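Local coordinates for protein aprataxin and PNK-like factor (Homo sapiens, PDB 5W7W) that acts as a histone chaperone and scaffold in single- and double-strand DNA break repair, and uses this FHA domain to engage XRCC1 and XRCC4, at residues 6-11 against 53-58; 11-16 against 66-71; 57-60 against 64-67; 89-94 against 100-105. All coordinates share one frame; numbering follows the deposited sequence.

Interaction 1: residues 6-11 against 53-58; sequences GGFELQ and GQLRIK. With FMT (formic acid), chain C.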
loop_
_atom_site.group_PDB
_atom_site.type_symbol
_atom_site.label_atom_id
_atom_site.label_comp_id
_atom_site.label_asym_id
_atom_site.label_seq_id
_atom_site.Cartn_x
_atom_site.Cartn_y
_atom_site.Cartn_z
ATOM N N GLY A 6 5.591 12.957 -2.631
ATOM C CA GLY A 6 6.332 11.919 -3.304
ATOM C C GLY A 6 5.797 11.518 -4.659
ATOM O O GLY A 6 6.363 10.624 -5.288
ATOM N N GLY A 7 4.720 12.129 -5.149
ATOM C CA GLY A 7 4.249 11.809 -6.480
ATOM C C GLY A 7 3.303 10.628 -6.560
ATOM O O GLY A 7 2.957 10.203 -7.669
ATOM N N PHE A 8 2.921 10.057 -5.430
ATOM C CA PHE A 8 2.003 8.930 -5.388
ATOM C C PHE A 8 0.951 9.197 -4.335
ATOM O O PHE A 8 1.236 9.785 -3.292
ATOM C CB PHE A 8 2.716 7.641 -5.023
ATOM C CG PHE A 8 3.640 7.162 -6.078
ATOM C CD1 PHE A 8 3.164 6.398 -7.123
ATOM C CD2 PHE A 8 4.970 7.503 -6.058
ATOM C CE1 PHE A 8 4.009 5.952 -8.121
ATOM C CE2 PHE A 8 5.827 7.045 -7.058
ATOM C CZ PHE A 8 5.340 6.291 -8.095
ATOM N N GLU A 9 -0.255 8.746 -4.608
ATOM C CA GLU A 9 -1.325 8.733 -3.627
ATOM C C GLU A 9 -1.978 7.368 -3.605
ATOM O O GLU A 9 -2.004 6.655 -4.615
ATOM C CB GLU A 9 -2.394 9.788 -3.934
ATOM C CG GLU A 9 -1.920 11.203 -3.682
ATOM C CD GLU A 9 -2.952 12.277 -3.985
ATOM O OE1 GLU A 9 -4.053 11.956 -4.473
ATOM O OE2 GLU A 9 -2.631 13.461 -3.754
ATOM N N LEU A 10 -2.492 7.008 -2.437
ATOM C CA LEU A 10 -3.238 5.777 -2.233
ATOM C C LEU A 10 -4.724 6.089 -2.214
ATOM O O LEU A 10 -5.168 6.975 -1.470
ATOM C CB LEU A 10 -2.865 5.127 -0.901
ATOM C CG LEU A 10 -1.376 4.897 -0.640
ATOM C CD1 LEU A 10 -1.244 4.233 0.715
ATOM C CD2 LEU A 10 -0.749 4.076 -1.736
ATOM N N GLN A 11 -5.484 5.381 -3.030
ATOM C CA GLN A 11 -6.921 5.599 -3.142
ATOM C C GLN A 11 -7.673 4.399 -2.593
ATOM O O GLN A 11 -7.609 3.321 -3.195
ATOM C CB GLN A 11 -7.272 5.813 -4.612
ATOM C CG GLN A 11 -8.766 5.946 -4.866
ATOM C CD GLN A 11 -9.035 6.475 -6.240
ATOM O OE1 GLN A 11 -9.091 7.693 -6.432
ATOM N NE2 GLN A 11 -9.178 5.581 -7.215
ATOM N N GLY A 53 10.984 7.779 -8.821
ATOM C CA GLY A 53 9.794 7.719 -9.627
ATOM C C GLY A 53 9.011 6.436 -9.527
ATOM O O GLY A 53 8.126 6.203 -10.350
ATOM N N GLN A 54 9.301 5.609 -8.524
ATOM C CA GLN A 54 8.644 4.324 -8.345
ATOM C C GLN A 54 8.231 4.137 -6.902
ATOM O O GLN A 54 8.814 4.712 -5.978
ATOM C CB GLN A 54 9.543 3.145 -8.713
ATOM C CG GLN A 54 9.892 3.106 -10.185
ATOM C CD GLN A 54 10.784 1.929 -10.527
ATOM O OE1 GLN A 54 12.008 2.025 -10.420
ATOM N NE2 GLN A 54 10.188 0.813 -10.884
ATOM N N LEU A 55 7.197 3.317 -6.739
ATOM C CA LEU A 55 6.682 2.921 -5.440
ATOM C C LEU A 55 6.813 1.410 -5.311
ATOM O O LEU A 55 6.413 0.687 -6.225
ATOM C CB LEU A 55 5.204 3.318 -5.353
ATOM C CG LEU A 55 4.452 2.825 -4.116
ATOM C CD1 LEU A 55 5.006 3.469 -2.871
ATOM C CD2 LEU A 55 2.945 3.102 -4.246
ATOM N N ARG A 56 7.376 0.937 -4.194
ATOM C CA ARG A 56 7.428 -0.498 -3.916
ATOM C C ARG A 56 6.962 -0.760 -2.495
ATOM O O ARG A 56 7.023 0.114 -1.625
ATOM C CB ARG A 56 8.824 -1.099 -4.177
ATOM C CG ARG A 56 9.972 -0.333 -3.552
ATOM C CD ARG A 56 11.307 -1.021 -3.741
ATOM N NE ARG A 56 12.373 -0.253 -3.124
ATOM C CZ ARG A 56 13.584 -0.725 -2.843
ATOM N NH1 ARG A 56 13.925 -1.960 -3.140
ATOM N NH2 ARG A 56 14.456 0.087 -2.252
ATOM N N ILE A 57 6.470 -1.981 -2.277
ATOM C CA ILE A 57 5.964 -2.431 -0.982
ATOM C C ILE A 57 6.746 -3.659 -0.543
ATOM O O ILE A 57 7.034 -4.550 -1.346
ATOM C CB ILE A 57 4.448 -2.745 -1.043
ATOM C CG1 ILE A 57 3.923 -3.110 0.347
ATOM C CG2 ILE A 57 4.117 -3.871 -2.032
ATOM C CD1 ILE A 57 2.426 -3.132 0.445
ATOM N N LYS A 58 7.078 -3.701 0.746
ATOM C CA LYS A 58 7.695 -4.872 1.371
ATOM C C LYS A 58 6.809 -5.326 2.521
ATOM O O LYS A 58 6.669 -4.586 3.516
ATOM C CB LYS A 58 9.095 -4.546 1.891
ATOM C CG LYS A 58 9.809 -5.753 2.502
ATOM C CD LYS A 58 11.279 -5.491 2.815
ATOM C CE LYS A 58 11.451 -4.332 3.733
ATOM N NZ LYS A 58 12.880 -4.225 4.210
HETATM C C FMT C . -11.053 2.455 -7.292
HETATM O O1 FMT C . -11.460 1.438 -7.836
HETATM O O2 FMT C . -9.871 2.774 -7.352
#
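Phe8 and Leu55 face each other from two strands that share no backbone hydrogen bond, with their CA atoms 7.6 Å apart. Strand 8-12 belongs to one sheet and strand 54-59 to the other, so side chains fill the space between them. The ring of Phe8 does most of the touching. Its CG sits beside the backbone N and anti to the carbonyl carbon (chi1 -69°), and the ring reaches the start of the opposite strand. Leu55 CB lies over the centre of one face of the Phe8 ring, 3.9 Å from the centroid and only 5° off the ring normal. This is a CH-pi contact made by the root of the leucine and not by its branches. The leucine runs alongside the ring in the opposite sense. At the ring edge, near its plane, Gly53 O comes within 3.6 Å of Phe8 CZ. The same Phe8 CZ is 3.8 Å from Leu55 N. Next to it, Phe8 CE2 meets the carbonyl carbon of Gln54 at 3.8 Å. The ring thus rests on both the backbone and the side chain of segment 53-58. Val50 and Ile103 also pack on both Phe8 and Leu55. Gln11 NE2 donates a hydrogen bond of 2.9 Å to O2 of a formic acid, probably from the crystallisation liquor, and Gln11 OE1 accepts one from Arg18. The ring of one sheet packs on the leucine of the other, as in the hydrophobic core of a beta sandwich, the fold of FHA domains.

Interaction 2: residues 11-16 against 66-71; sequences QPRDGG and FYQSSE. With FMT (formic acid), chain C.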
loop_
_atom_site.group_PDB
_atom_site.type_symbol
_atom_site.label_atom_id
_atom_site.label_comp_id
_atom_site.label_asym_id
_atom_site.label_seq_id
_atom_site.Cartn_x
_atom_site.Cartn_y
_atom_site.Cartn_z
ATOM N N GLN A 11 -5.484 5.381 -3.030
ATOM C CA GLN A 11 -6.921 5.599 -3.142
ATOM C C GLN A 11 -7.673 4.399 -2.593
ATOM O O GLN A 11 -7.609 3.321 -3.195
ATOM C CB GLN A 11 -7.272 5.813 -4.612
ATOM C CG GLN A 11 -8.766 5.946 -4.866
ATOM C CD GLN A 11 -9.035 6.475 -6.240
ATOM O OE1 GLN A 11 -9.091 7.693 -6.432
ATOM N NE2 GLN A 11 -9.178 5.581 -7.215
ATOM N N PRO A 12 -8.413 4.534 -1.490
ATOM C CA PRO A 12 -9.111 3.368 -0.940
ATOM C C PRO A 12 -10.194 2.879 -1.889
ATOM O O PRO A 12 -11.024 3.656 -2.377
ATOM C CB PRO A 12 -9.686 3.889 0.381
ATOM C CG PRO A 12 -9.728 5.345 0.245
ATOM C CD PRO A 12 -8.592 5.730 -0.652
ATOM N N ARG A 13 -10.186 1.577 -2.161
ATOM C CA ARG A 13 -11.138 1.015 -3.108
ATOM C C ARG A 13 -12.565 1.077 -2.593
ATOM O O ARG A 13 -13.508 1.077 -3.399
ATOM C CB ARG A 13 -10.772 -0.433 -3.392
ATOM C CG ARG A 13 -11.716 -1.125 -4.397
ATOM C CD ARG A 13 -11.414 -2.610 -4.567
ATOM N NE ARG A 13 -10.181 -2.801 -5.316
ATOM C CZ ARG A 13 -9.724 -3.971 -5.731
ATOM N NH1 ARG A 13 -10.395 -5.080 -5.465
ATOM N NH2 ARG A 13 -8.583 -4.022 -6.402
ATOM N N ASP A 14 -12.749 1.088 -1.280
ATOM C CA ASP A 14 -14.077 1.197 -0.685
ATOM C C ASP A 14 -14.608 2.622 -0.704
ATOM O O ASP A 14 -15.761 2.852 -0.311
ATOM C CB ASP A 14 -14.049 0.636 0.745
ATOM C CG ASP A 14 -13.044 1.328 1.633
ATOM O OD1 ASP A 14 -11.849 1.432 1.241
ATOM O OD2 ASP A 14 -13.415 1.761 2.747
ATOM N N GLY A 15 -13.812 3.579 -1.165
ATOM C CA GLY A 15 -14.167 4.978 -1.155
ATOM C C GLY A 15 -13.501 5.700 -0.008
ATOM O O GLY A 15 -13.132 5.108 1.005
ATOM N N GLY A 16 -13.354 7.015 -0.158
ATOM C CA GLY A 16 -12.846 7.859 0.892
ATOM C C GLY A 16 -11.632 8.653 0.473
ATOM O O GLY A 16 -11.141 8.529 -0.655
ATOM N N PHE A 66 -1.349 -8.132 -0.050
ATOM C CA PHE A 66 -1.871 -8.659 -1.300
ATOM C C PHE A 66 -1.648 -7.646 -2.406
ATOM O O PHE A 66 -1.590 -6.442 -2.161
ATOM C CB PHE A 66 -3.362 -9.001 -1.180
ATOM C CG PHE A 66 -3.668 -9.940 -0.036
ATOM C CD1 PHE A 66 -3.705 -9.474 1.249
ATOM C CD2 PHE A 66 -3.879 -11.293 -0.251
ATOM C CE1 PHE A 66 -3.939 -10.322 2.317
ATOM C CE2 PHE A 66 -4.116 -12.139 0.806
ATOM C CZ PHE A 66 -4.140 -11.644 2.096
ATOM N N TYR A 67 -1.571 -8.147 -3.630
ATOM C CA TYR A 67 -1.257 -7.362 -4.810
ATOM C C TYR A 67 -2.180 -7.746 -5.954
ATOM O O TYR A 67 -2.427 -8.928 -6.192
ATOM C CB TYR A 67 0.167 -7.671 -5.256
ATOM C CG TYR A 67 0.583 -7.025 -6.571
ATOM C CD1 TYR A 67 0.716 -5.651 -6.695
ATOM C CD2 TYR A 67 0.853 -7.803 -7.683
ATOM C CE1 TYR A 67 1.084 -5.069 -7.888
ATOM C CE2 TYR A 67 1.235 -7.221 -8.889
ATOM C CZ TYR A 67 1.353 -5.851 -8.971
ATOM O OH TYR A 67 1.737 -5.291 -10.175
ATOM N N GLN A 68 -2.634 -6.747 -6.703
ATOM C CA GLN A 68 -3.425 -6.949 -7.913
ATOM C C GLN A 68 -2.890 -6.025 -8.998
ATOM O O GLN A 68 -3.021 -4.810 -8.905
ATOM C CB GLN A 68 -4.896 -6.664 -7.644
ATOM C CG GLN A 68 -5.782 -6.848 -8.871
ATOM C CD GLN A 68 -7.236 -6.522 -8.583
ATOM O OE1 GLN A 68 -7.668 -6.491 -7.433
ATOM N NE2 GLN A 68 -7.999 -6.263 -9.628
ATOM N N SER A 69 -2.295 -6.590 -10.038
ATOM C CA SER A 69 -1.874 -5.794 -11.177
ATOM C C SER A 69 -3.082 -5.144 -11.841
ATOM O O SER A 69 -4.192 -5.682 -11.836
ATOM C CB SER A 69 -1.155 -6.714 -12.171
ATOM O OG SER A 69 -0.309 -5.981 -13.042
ATOM N N SER A 70 -2.850 -3.974 -12.438
ATOM C CA SER A 70 -3.954 -3.151 -12.930
ATOM C C SER A 70 -4.849 -3.881 -13.929
ATOM O O SER A 70 -6.059 -3.655 -13.944
ATOM C CB SER A 70 -3.432 -1.843 -13.528
ATOM O OG SER A 70 -2.667 -2.076 -14.690
ATOM N N GLU A 71 -4.280 -4.777 -14.735
ATOM C CA GLU A 71 -5.020 -5.476 -15.777
ATOM C C GLU A 71 -5.708 -6.738 -15.280
ATOM O O GLU A 71 -6.558 -7.288 -15.994
ATOM C CB GLU A 71 -4.076 -5.815 -16.942
ATOM C CG GLU A 71 -3.164 -7.039 -16.770
ATOM C CD GLU A 71 -1.911 -6.789 -15.939
ATOM O OE1 GLU A 71 -1.796 -5.720 -15.308
ATOM O OE2 GLU A 71 -1.027 -7.673 -15.929
HETATM C C FMT C . -11.053 2.455 -7.292
HETATM O O1 FMT C . -11.460 1.438 -7.836
HETATM O O2 FMT C . -9.871 2.774 -7.352
HETATM O O HOH W 1 -9.899 -7.702 -6.493
#
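Arg13 and Gln68 join the two segments through their side-chain ends, with CA atoms 12.1 Å apart. They link the end of strand 8-12 to strand 66-68 across strands 100-105 and 91-93 of the same sheet. Gln11 and Pro12 lead into a type I beta turn, closed by Gly15 N donating to Pro12 O. Arg13 is its second residue. Its chain runs extended through CG and CD, then bends at chi3 (-72°), which turns the guanidinium to the glutamine. Arg13 NH2 donates to Gln68 OE1 at 2.8 Å, in a nearly straight bond of 175°. The oxygen lies in the guanidinium plane, but NH2 stands well above the carbonyl plane, and the two flat groups are almost perpendicular. One water accepts from Arg13 NH1 at 2.9 Å and donates to Gln68 OE1 at 2.7 Å. Gln68 NE2 is bound to Lys72 O, which fixes the turn of the amide. Arg13 NH2 also has a weak bond to Ser91 OG. With a leucine in place of Gln68, Arg13 NH2 would probably lose its strong acceptor and the water one of its two partners here. The link is a directional surface bond between a charged donor and a neutral amide, reinforced by water, with OE1 gripped twice.

Interaction 3: residues 57-60 against 64-67; sequences IKPI and PCFY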
loop_
_atom_site.group_PDB
_atom_site.type_symbol
_atom_site.label_atom_id
_atom_site.label_comp_id
_atom_site.label_asym_id
_atom_site.label_seq_id
_atom_site.Cartn_x
_atom_site.Cartn_y
_atom_site.Cartn_z
ATOM N N ILE A 57 6.470 -1.981 -2.277
ATOM C CA ILE A 57 5.964 -2.431 -0.982
ATOM C C ILE A 57 6.746 -3.659 -0.543
ATOM O O ILE A 57 7.034 -4.550 -1.346
ATOM C CB ILE A 57 4.448 -2.745 -1.043
ATOM C CG1 ILE A 57 3.923 -3.110 0.347
ATOM C CG2 ILE A 57 4.117 -3.871 -2.032
ATOM C CD1 ILE A 57 2.426 -3.132 0.445
ATOM N N LYS A 58 7.078 -3.701 0.746
ATOM C CA LYS A 58 7.695 -4.872 1.371
ATOM C C LYS A 58 6.809 -5.326 2.521
ATOM O O LYS A 58 6.669 -4.586 3.516
ATOM C CB LYS A 58 9.095 -4.546 1.891
ATOM C CG LYS A 58 9.809 -5.753 2.502
ATOM C CD LYS A 58 11.279 -5.491 2.815
ATOM C CE LYS A 58 11.451 -4.332 3.733
ATOM N NZ LYS A 58 12.880 -4.225 4.210
ATOM N N PRO A 59 6.173 -6.494 2.432
ATOM C CA PRO A 59 5.399 -7.012 3.572
ATOM C C PRO A 59 6.343 -7.424 4.692
ATOM O O PRO A 59 7.294 -8.175 4.456
ATOM C CB PRO A 59 4.683 -8.233 2.976
ATOM C CG PRO A 59 4.783 -8.062 1.492
ATOM C CD PRO A 59 6.082 -7.391 1.278
ATOM N N ILE A 60 6.091 -6.936 5.914
ATOM C CA ILE A 60 7.017 -7.170 7.023
ATOM C C ILE A 60 6.358 -7.814 8.245
ATOM O O ILE A 60 6.959 -7.850 9.316
ATOM C CB ILE A 60 7.802 -5.906 7.423
ATOM C CG1 ILE A 60 6.866 -4.761 7.824
ATOM C CG2 ILE A 60 8.755 -5.511 6.308
ATOM C CD1 ILE A 60 7.541 -3.721 8.674
ATOM N N PRO A 64 -0.181 -11.326 5.773
ATOM C CA PRO A 64 0.381 -10.951 4.471
ATOM C C PRO A 64 -0.173 -9.640 3.941
ATOM O O PRO A 64 -1.149 -9.081 4.432
ATOM C CB PRO A 64 -0.022 -12.100 3.545
ATOM C CG PRO A 64 -1.152 -12.725 4.189
ATOM C CD PRO A 64 -1.039 -12.511 5.672
ATOM N N CYS A 65 0.476 -9.170 2.893
ATOM C CA CYS A 65 -0.079 -8.159 2.009
ATOM C C CYS A 65 -0.492 -8.816 0.706
ATOM O O CYS A 65 -0.015 -9.902 0.375
ATOM C CB CYS A 65 0.956 -7.097 1.680
ATOM S SG CYS A 65 1.527 -6.127 3.079
ATOM N N PHE A 66 -1.349 -8.132 -0.050
ATOM C CA PHE A 66 -1.871 -8.659 -1.300
ATOM C C PHE A 66 -1.648 -7.646 -2.406
ATOM O O PHE A 66 -1.590 -6.442 -2.161
ATOM C CB PHE A 66 -3.362 -9.001 -1.180
ATOM C CG PHE A 66 -3.668 -9.940 -0.036
ATOM C CD1 PHE A 66 -3.705 -9.474 1.249
ATOM C CD2 PHE A 66 -3.879 -11.293 -0.251
ATOM C CE1 PHE A 66 -3.939 -10.322 2.317
ATOM C CE2 PHE A 66 -4.116 -12.139 0.806
ATOM C CZ PHE A 66 -4.140 -11.644 2.096
ATOM N N TYR A 67 -1.571 -8.147 -3.630
ATOM C CA TYR A 67 -1.257 -7.362 -4.810
ATOM C C TYR A 67 -2.180 -7.746 -5.954
ATOM O O TYR A 67 -2.427 -8.928 -6.192
ATOM C CB TYR A 67 0.167 -7.671 -5.256
ATOM C CG TYR A 67 0.583 -7.025 -6.571
ATOM C CD1 TYR A 67 0.716 -5.651 -6.695
ATOM C CD2 TYR A 67 0.853 -7.803 -7.683
ATOM C CE1 TYR A 67 1.084 -5.069 -7.888
ATOM C CE2 TYR A 67 1.235 -7.221 -8.889
ATOM C CZ TYR A 67 1.353 -5.851 -8.971
ATOM O OH TYR A 67 1.737 -5.291 -10.175
#
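Cys65 meets Ile57 and Pro59 where the chain passes from one sheet of the FHA beta sandwich to the other. Strand 54-59 ends in the four-stranded sheet, and strand 66-68 begins in the second sheet after a short loop. Pro59 and Cys65 come closest in the backbone, with CA atoms 5.8 Å apart, yet no hydrogen bond links the segments. The contact is apolar and centres on sulfur. Cys65 SG is beside its own backbone N, anti to the carbonyl carbon (chi1 -64°), and lies against the proline ring. Cys65 SG is 3.8 Å from Pro59 CB. Cys65 CB is 4.0 Å from Pro59 CG, so the ring is touched by both side-chain atoms of the cysteine. Ile57 adds the end of its longer branch. Ile57 CG1 is anti to the backbone N (chi1 -176°) and the branch continues extended, which brings Ile57 CD1 to within 4.1 Å of Cys65 SG. Ala46 packs on both Ile57 and Cys65. His45 also touches Cys65, and its NE2 is hydrogen-bonded to Pro64 O. A proline ring and a branched isoleucine pack here on a buried sulfur, between the two sheets of a beta sandwich.

Interaction 4: residues 89-94 against 100-105; sequences GDSFSL and IFRILS. With FMT (formic acid), chain C.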
loop_
_atom_site.group_PDB
_atom_site.type_symbol
_atom_site.label_atom_id
_atom_site.label_comp_id
_atom_site.label_asym_id
_atom_site.label_seq_id
_atom_site.Cartn_x
_atom_site.Cartn_y
_atom_site.Cartn_z
ATOM N N GLY A 89 -2.159 2.461 -11.097
ATOM C CA GLY A 89 -3.267 1.623 -11.467
ATOM C C GLY A 89 -3.319 0.276 -10.774
ATOM O O GLY A 89 -4.398 -0.325 -10.702
ATOM N N ASP A 90 -2.187 -0.215 -10.270
ATOM C CA ASP A 90 -2.173 -1.444 -9.498
ATOM C C ASP A 90 -2.852 -1.197 -8.148
ATOM O O ASP A 90 -3.039 -0.059 -7.717
ATOM C CB ASP A 90 -0.738 -1.880 -9.200
ATOM C CG ASP A 90 0.034 -2.367 -10.400
ATOM O OD1 ASP A 90 -0.548 -2.529 -11.491
ATOM O OD2 ASP A 90 1.250 -2.616 -10.229
ATOM N N SER A 91 -3.185 -2.284 -7.462
ATOM C CA SER A 91 -3.743 -2.226 -6.119
ATOM C C SER A 91 -2.918 -3.102 -5.189
ATOM O O SER A 91 -2.307 -4.080 -5.614
ATOM C CB SER A 91 -5.187 -2.714 -6.084
ATOM O OG SER A 91 -6.043 -1.901 -6.879
ATOM N N PHE A 92 -2.933 -2.749 -3.908
ATOM C CA PHE A 92 -2.455 -3.652 -2.868
ATOM C C PHE A 92 -3.455 -3.603 -1.726
ATOM O O PHE A 92 -4.291 -2.702 -1.651
ATOM C CB PHE A 92 -1.056 -3.276 -2.356
ATOM C CG PHE A 92 -1.047 -2.125 -1.406
ATOM C CD1 PHE A 92 -0.976 -0.823 -1.874
ATOM C CD2 PHE A 92 -1.115 -2.327 -0.043
ATOM C CE1 PHE A 92 -0.986 0.239 -0.994
ATOM C CE2 PHE A 92 -1.122 -1.271 0.828
ATOM C CZ PHE A 92 -1.053 0.015 0.351
ATOM N N SER A 93 -3.375 -4.572 -0.822
ATOM C CA SER A 93 -4.260 -4.553 0.328
ATOM C C SER A 93 -3.572 -5.130 1.551
ATOM O O SER A 93 -2.611 -5.905 1.464
ATOM C CB SER A 93 -5.559 -5.301 0.049
ATOM O OG SER A 93 -5.333 -6.685 -0.142
ATOM N N LEU A 94 -4.109 -4.748 2.704
ATOM C CA LEU A 94 -3.576 -5.210 3.977
ATOM C C LEU A 94 -4.354 -6.386 4.555
ATOM O O LEU A 94 -3.836 -7.082 5.434
ATOM C CB LEU A 94 -3.523 -4.064 4.992
ATOM C CG LEU A 94 -2.686 -2.863 4.561
ATOM C CD1 LEU A 94 -2.659 -1.852 5.705
ATOM C CD2 LEU A 94 -1.294 -3.257 4.186
ATOM N N ILE A 100 -7.962 -2.085 0.845
ATOM C CA ILE A 100 -7.445 -2.187 -0.512
ATOM C C ILE A 100 -7.238 -0.767 -1.021
ATOM O O ILE A 100 -8.100 0.109 -0.834
ATOM C CB ILE A 100 -8.436 -2.951 -1.423
ATOM C CG1 ILE A 100 -8.900 -4.276 -0.792
ATOM C CG2 ILE A 100 -7.813 -3.197 -2.782
ATOM C CD1 ILE A 100 -10.164 -4.858 -1.398
ATOM N N PHE A 101 -6.107 -0.529 -1.680
ATOM C CA PHE A 101 -5.754 0.779 -2.211
ATOM C C PHE A 101 -5.247 0.666 -3.630
ATOM O O PHE A 101 -4.417 -0.184 -3.926
ATOM C CB PHE A 101 -4.653 1.404 -1.366
ATOM C CG PHE A 101 -5.055 1.644 0.057
ATOM C CD1 PHE A 101 -5.654 2.841 0.445
ATOM C CD2 PHE A 101 -4.865 0.666 1.006
ATOM C CE1 PHE A 101 -6.036 3.043 1.764
ATOM C CE2 PHE A 101 -5.267 0.870 2.318
ATOM C CZ PHE A 101 -5.860 2.056 2.687
ATOM N N ARG A 102 -5.726 1.557 -4.490
ATOM C CA ARG A 102 -5.194 1.735 -5.826
ATOM C C ARG A 102 -4.104 2.796 -5.779
ATOM O O ARG A 102 -4.209 3.784 -5.052
ATOM C CB ARG A 102 -6.304 2.155 -6.791
ATOM C CG ARG A 102 -5.814 2.189 -8.217
ATOM C CD ARG A 102 -6.873 2.568 -9.240
ATOM N NE ARG A 102 -8.068 1.724 -9.160
ATOM C CZ ARG A 102 -8.234 0.574 -9.808
ATOM N NH1 ARG A 102 -7.288 0.090 -10.594
ATOM N NH2 ARG A 102 -9.352 -0.126 -9.676
ATOM N N ILE A 103 -3.067 2.594 -6.572
ATOM C CA ILE A 103 -1.961 3.541 -6.682
ATOM C C ILE A 103 -2.262 4.555 -7.776
ATOM O O ILE A 103 -2.519 4.179 -8.923
ATOM C CB ILE A 103 -0.664 2.795 -7.011
ATOM C CG1 ILE A 103 -0.351 1.712 -5.981
ATOM C CG2 ILE A 103 0.498 3.748 -7.149
ATOM C CD1 ILE A 103 -0.482 2.106 -4.544
ATOM N N LEU A 104 -2.184 5.828 -7.432
ATOM C CA LEU A 104 -2.297 6.907 -8.399
ATOM C C LEU A 104 -1.008 7.720 -8.434
ATOM O O LEU A 104 -0.428 8.022 -7.394
ATOM C CB LEU A 104 -3.451 7.842 -8.011
ATOM C CG LEU A 104 -4.841 7.203 -8.035
ATOM C CD1 LEU A 104 -5.868 8.215 -7.590
ATOM C CD2 LEU A 104 -5.191 6.643 -9.383
ATOM N N SER A 105 -0.566 8.079 -9.636
ATOM C CA SER A 105 0.554 8.997 -9.797
ATOM C C SER A 105 0.056 10.433 -9.905
ATOM O O SER A 105 -0.901 10.716 -10.635
ATOM C CB SER A 105 1.355 8.629 -11.043
ATOM O OG SER A 105 0.549 8.731 -12.197
HETATM C C FMT C . -11.053 2.455 -7.292
HETATM O O1 FMT C . -11.460 1.438 -7.836
HETATM O O2 FMT C . -9.871 2.774 -7.352
#
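Ile100 opens the last strand and packs on Ser93, with Ile100 CG1 3.6 Å from Ser93 CB. The segments form an antiparallel beta hairpin within the larger sheet of the FHA sandwich. Phe101 is the hydrogen-bonded partner of Phe92. Phe101 N donates to Phe92 O at 2.8 Å, and Phe92 N returns a bond to Phe101 O. Their side chains lie on the core face, Phe101 against Leu10 and Phe92 against Ile57 of the other sheet. Phe92 CG stands between its backbone N and carbonyl carbon (chi1 78°), and its ring leans to the neighbouring strand, where Phe92 CE1 is 3.9 Å from Phe101 CB. The ring planes are inclined by 26° and offset, with little overlap. Arg102 lies on the other face, across from Ser91, whose OG sits over the guanidinium. The Arg102 chain bends at chi3, and Arg102 NE donates to formic acid O2 at 2.8 Å while NH2 holds O1. Arg102 NH1 makes a weak bond to Gly89 O at 2.9 Å. With a methionine in its place, the formic acid would probably lose the NE and NH2 donors and Gly89 O its side-chain partner. Ile103 N donates to Asp90 O at 2.9 Å. Ile103 O accepts from Gly89 N in a straight bond of 2.8 Å. Ile103 CD1 lies at the edge of the Phe92 ring, 4.0 Å from Phe92 CD1.

How the interactions relate
Interactions 1 and 3 lie between the two sheets and share strand 54-59. Both are mainly apolar and lack hydrogen bonds across their segments. Interaction 3 is buried round a sulfur; interaction 1 is only partly buried, with Gly53 and Gln54 exposed, and its ring also meets backbone polar atoms. Interaction 4 is buried and lies within one sheet. It combines backbone bonds with core packing on one face and polar groups on the other. Its Ile103 packs on Phe8 and Leu55 of interaction 1, and its Phe92 on Ile57 of interaction 3. Interaction 2 is a surface contact on the polar face of interaction 4. Its strands, 8-12 and 66-68, flank the hairpin. One formic acid bridges Gln11 and Arg102.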